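Long-range contact in colicin-D (Escherichia coli, PDB 5ZNM), which kills Escherichia coli and closely related bacteria by inhibiting protein synthesis, its C-terminal domain acting as a tRNA-cleaving nuclease: residues A[300-308]-A[319-327]. Residues are numbered along the deposited sequence; the frame is centred on the assembly and turned at random.
With SO4 (sulfate ion), chain C.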
loop_
_atom_site.group_PDB
_atom_site.type_symbol
_atom_site.label_atom_id
_atom_site.label_comp_id
_atom_site.label_asym_id
_atom_site.label_seq_id
_atom_site.Cartn_x
_atom_site.Cartn_y
_atom_site.Cartn_z
ATOM N N LYS A 300 1.509 38.535 -21.632
ATOM C CA LYS A 300 1.943 39.685 -22.409
ATOM C C LYS A 300 1.544 39.582 -23.878
ATOM O O LYS A 300 1.423 40.611 -24.553
ATOM C CB LYS A 300 3.469 39.823 -22.293
ATOM C CG LYS A 300 4.220 38.598 -22.798
ATOM C CD LYS A 300 5.754 38.747 -22.681
ATOM C CE LYS A 300 6.467 37.417 -22.989
ATOM N NZ LYS A 300 7.947 37.505 -22.779
ATOM N N HIS A 301 1.348 38.374 -24.393
ATOM C CA HIS A 301 0.938 38.169 -25.774
ATOM C C HIS A 301 -0.575 38.101 -25.967
ATOM O O HIS A 301 -1.018 37.911 -27.106
ATOM C CB HIS A 301 1.555 36.878 -26.326
ATOM C CG HIS A 301 3.053 36.866 -26.308
ATOM N ND1 HIS A 301 3.808 37.754 -27.046
ATOM C CD2 HIS A 301 3.935 36.080 -25.645
ATOM C CE1 HIS A 301 5.092 37.512 -26.843
ATOM N NE2 HIS A 301 5.195 36.507 -25.992
ATOM N N ALA A 302 -1.377 38.257 -24.912
ATOM C CA ALA A 302 -2.817 37.997 -25.058
ATOM C C ALA A 302 -3.487 38.991 -26.002
ATOM O O ALA A 302 -4.510 38.665 -26.621
ATOM C CB ALA A 302 -3.511 38.018 -23.691
ATOM N N GLY A 303 -2.931 40.200 -26.134
ATOM C CA GLY A 303 -3.477 41.149 -27.094
ATOM C C GLY A 303 -3.430 40.656 -28.531
ATOM O O GLY A 303 -4.316 40.969 -29.322
ATOM N N ASP A 304 -2.395 39.885 -28.890
ATOM C CA ASP A 304 -2.341 39.275 -30.215
ATOM C C ASP A 304 -3.441 38.250 -30.426
ATOM O O ASP A 304 -3.718 37.880 -31.573
ATOM C CB ASP A 304 -0.980 38.608 -30.448
ATOM C CG ASP A 304 0.109 39.612 -30.720
ATOM O OD1 ASP A 304 -0.243 40.790 -30.903
ATOM O OD2 ASP A 304 1.297 39.229 -30.781
ATOM N N PHE A 305 -4.064 37.758 -29.355
ATOM C CA PHE A 305 -5.205 36.867 -29.496
ATOM C C PHE A 305 -6.525 37.578 -29.190
ATOM O O PHE A 305 -7.524 36.925 -28.872
ATOM C CB PHE A 305 -5.009 35.616 -28.623
ATOM C CG PHE A 305 -3.846 34.750 -29.067
ATOM C CD1 PHE A 305 -2.538 35.080 -28.721
ATOM C CD2 PHE A 305 -4.064 33.604 -29.816
ATOM C CE1 PHE A 305 -1.464 34.294 -29.133
ATOM C CE2 PHE A 305 -3.007 32.806 -30.233
ATOM C CZ PHE A 305 -1.700 33.148 -29.888
ATOM N N GLY A 306 -6.549 38.906 -29.292
ATOM C CA GLY A 306 -7.800 39.637 -29.198
ATOM C C GLY A 306 -8.289 39.940 -27.800
ATOM O O GLY A 306 -9.473 40.242 -27.625
ATOM N N ILE A 307 -7.425 39.852 -26.795
ATOM C CA ILE A 307 -7.813 40.066 -25.405
ATOM C C ILE A 307 -7.310 41.430 -24.963
ATOM O O ILE A 307 -6.099 41.668 -24.930
ATOM C CB ILE A 307 -7.266 38.951 -24.501
ATOM C CG1 ILE A 307 -7.956 37.641 -24.858
ATOM C CG2 ILE A 307 -7.471 39.317 -23.043
ATOM C CD1 ILE A 307 -7.233 36.420 -24.326
ATOM N N SER A 308 -8.242 42.327 -24.605
ATOM C CA SER A 308 -7.871 43.693 -24.249
ATOM C C SER A 308 -7.482 43.851 -22.790
ATOM O O SER A 308 -6.763 44.801 -22.472
ATOM C CB SER A 308 -9.017 44.672 -24.553
ATOM O OG SER A 308 -10.109 44.437 -23.701
ATOM N N LYS A 319 -9.508 33.550 -20.196
ATOM C CA LYS A 319 -9.680 34.085 -21.553
ATOM C C LYS A 319 -8.521 33.678 -22.459
ATOM O O LYS A 319 -8.729 33.233 -23.597
ATOM C CB LYS A 319 -9.781 35.616 -21.523
ATOM C CG LYS A 319 -11.109 36.203 -21.082
ATOM C CD LYS A 319 -11.123 37.720 -21.451
ATOM C CE LYS A 319 -12.374 38.407 -20.906
ATOM N NZ LYS A 319 -12.349 39.855 -21.242
ATOM N N PHE A 320 -7.284 33.856 -21.971
ATOM C CA PHE A 320 -6.083 33.537 -22.749
ATOM C C PHE A 320 -6.017 32.046 -23.062
ATOM O O PHE A 320 -5.776 31.646 -24.207
ATOM C CB PHE A 320 -4.854 33.981 -21.945
ATOM C CG PHE A 320 -3.531 33.950 -22.702
ATOM C CD1 PHE A 320 -3.471 34.190 -24.056
ATOM C CD2 PHE A 320 -2.346 33.712 -22.013
ATOM C CE1 PHE A 320 -2.241 34.191 -24.728
ATOM C CE2 PHE A 320 -1.116 33.695 -22.666
ATOM C CZ PHE A 320 -1.067 33.943 -24.034
ATOM N N ARG A 321 -6.256 31.202 -22.052
ATOM C CA ARG A 321 -6.299 29.758 -22.284
ATOM C C ARG A 321 -7.326 29.407 -23.363
ATOM O O ARG A 321 -7.035 28.652 -24.304
ATOM C CB ARG A 321 -6.620 29.040 -20.966
ATOM C CG ARG A 321 -6.384 27.524 -20.932
ATOM C CD ARG A 321 -7.486 26.707 -21.606
ATOM N NE ARG A 321 -8.854 27.035 -21.145
ATOM C CZ ARG A 321 -9.428 26.534 -20.051
ATOM N NH1 ARG A 321 -10.676 26.884 -19.733
ATOM N NH2 ARG A 321 -8.766 25.672 -19.273
ATOM N N ASP A 322 -8.538 29.957 -23.239
ATOM C CA ASP A 322 -9.591 29.672 -24.211
ATOM C C ASP A 322 -9.217 30.198 -25.598
ATOM O O ASP A 322 -9.460 29.523 -26.609
ATOM C CB ASP A 322 -10.928 30.269 -23.729
ATOM C CG ASP A 322 -11.527 29.514 -22.513
ATOM O OD1 ASP A 322 -11.073 28.390 -22.197
ATOM O OD2 ASP A 322 -12.445 30.047 -21.859
ATOM N N ALA A 323 -8.587 31.376 -25.672
ATOM C CA ALA A 323 -8.183 31.901 -26.978
ATOM C C ALA A 323 -7.165 30.991 -27.650
ATOM O O ALA A 323 -7.241 30.748 -28.858
ATOM C CB ALA A 323 -7.622 33.318 -26.841
ATOM N N ILE A 324 -6.210 30.463 -26.883
ATOM C CA ILE A 324 -5.262 29.519 -27.453
ATOM C C ILE A 324 -5.984 28.266 -27.940
ATOM O O ILE A 324 -5.687 27.747 -29.022
ATOM C CB ILE A 324 -4.155 29.207 -26.429
ATOM C CG1 ILE A 324 -3.383 30.495 -26.117
ATOM C CG2 ILE A 324 -3.224 28.081 -26.926
ATOM C CD1 ILE A 324 -2.718 30.504 -24.766
ATOM N N GLU A 325 -6.955 27.769 -27.161
ATOM C CA GLU A 325 -7.714 26.598 -27.603
ATOM C C GLU A 325 -8.522 26.889 -28.866
ATOM O O GLU A 325 -8.617 26.029 -29.748
ATOM C CB GLU A 325 -8.631 26.095 -26.484
ATOM C CG GLU A 325 -7.884 25.301 -25.425
ATOM C CD GLU A 325 -7.451 23.928 -25.928
ATOM O OE1 GLU A 325 -8.313 23.147 -26.381
ATOM O OE2 GLU A 325 -6.241 23.636 -25.889
ATOM N N GLU A 326 -9.127 28.084 -28.966
ATOM C CA GLU A 326 -9.876 28.434 -30.179
ATOM C C GLU A 326 -8.964 28.467 -31.406
ATOM O O GLU A 326 -9.359 28.033 -32.502
ATOM C CB GLU A 326 -10.580 29.790 -30.005
ATOM C CG GLU A 326 -11.768 29.757 -29.009
ATOM C CD GLU A 326 -12.387 31.137 -28.733
ATOM O OE1 GLU A 326 -12.070 32.109 -29.459
ATOM O OE2 GLU A 326 -13.185 31.249 -27.770
ATOM N N HIS A 327 -7.749 29.002 -31.244
ATOM C CA HIS A 327 -6.759 28.990 -32.318
ATOM C C HIS A 327 -6.414 27.560 -32.724
ATOM O O HIS A 327 -6.406 27.221 -33.915
ATOM C CB HIS A 327 -5.496 29.741 -31.859
ATOM C CG HIS A 327 -4.314 29.572 -32.761
ATOM N ND1 HIS A 327 -4.068 30.408 -33.831
ATOM C CD2 HIS A 327 -3.287 28.687 -32.731
ATOM C CE1 HIS A 327 -2.948 30.039 -34.426
ATOM N NE2 HIS A 327 -2.455 28.998 -33.781
HETATM S S SO4 C . 11.006 39.075 -21.485
HETATM O O1 SO4 C . 10.852 37.823 -22.225
HETATM O O2 SO4 C . 11.342 40.124 -22.431
HETATM O O3 SO4 C . 9.770 39.387 -20.778
HETATM O O4 SO4 C . 12.075 38.977 -20.499
#
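In the C-terminal tRNase domain, the 3-10 turn and loop 300-308 pack through Ala302, Phe305 and Ile307 against helix 314-329, showing how an irregular connection can be seated on a helix mainly by apolar contacts. Ala302 lies over one face of the Phe320 ring in a CH-pi contact, its CB 4.3 Å from the ring centroid. The methyl CD1 of Ile324, a helix turn further on, sits over the centre of the opposite face. Phe320 extends from the helix with CG anti to its backbone N (chi1 -170°), which carries the ring across to the turn; there its edge is met by CD1 of Phe305, 4.1 Å from Phe320 CE1. The helix belongs to the small alpha/beta fold of this domain, in which an antiparallel sheet follows it in sequence; Val357 of strand 355-359 touches both Phe305 and His327. Phe305 lodges between sheet and helix, its CB 3.9 Å from Ala323 CB, with CB of His327 at the edge of its ring. CD1 of Ile307 rests on the helix backbone, 3.5 Å from Phe320 CA and 4.0 Å from Ala323 CB. Within the loop, the carbonyl O of Ala302 accepts from Phe305 N and Ile307 N on opposite faces of its plane, tying both apolar residues to one turn. At the polar margin, Lys319 runs extended past Ile307 to a salt bridge with Asp309.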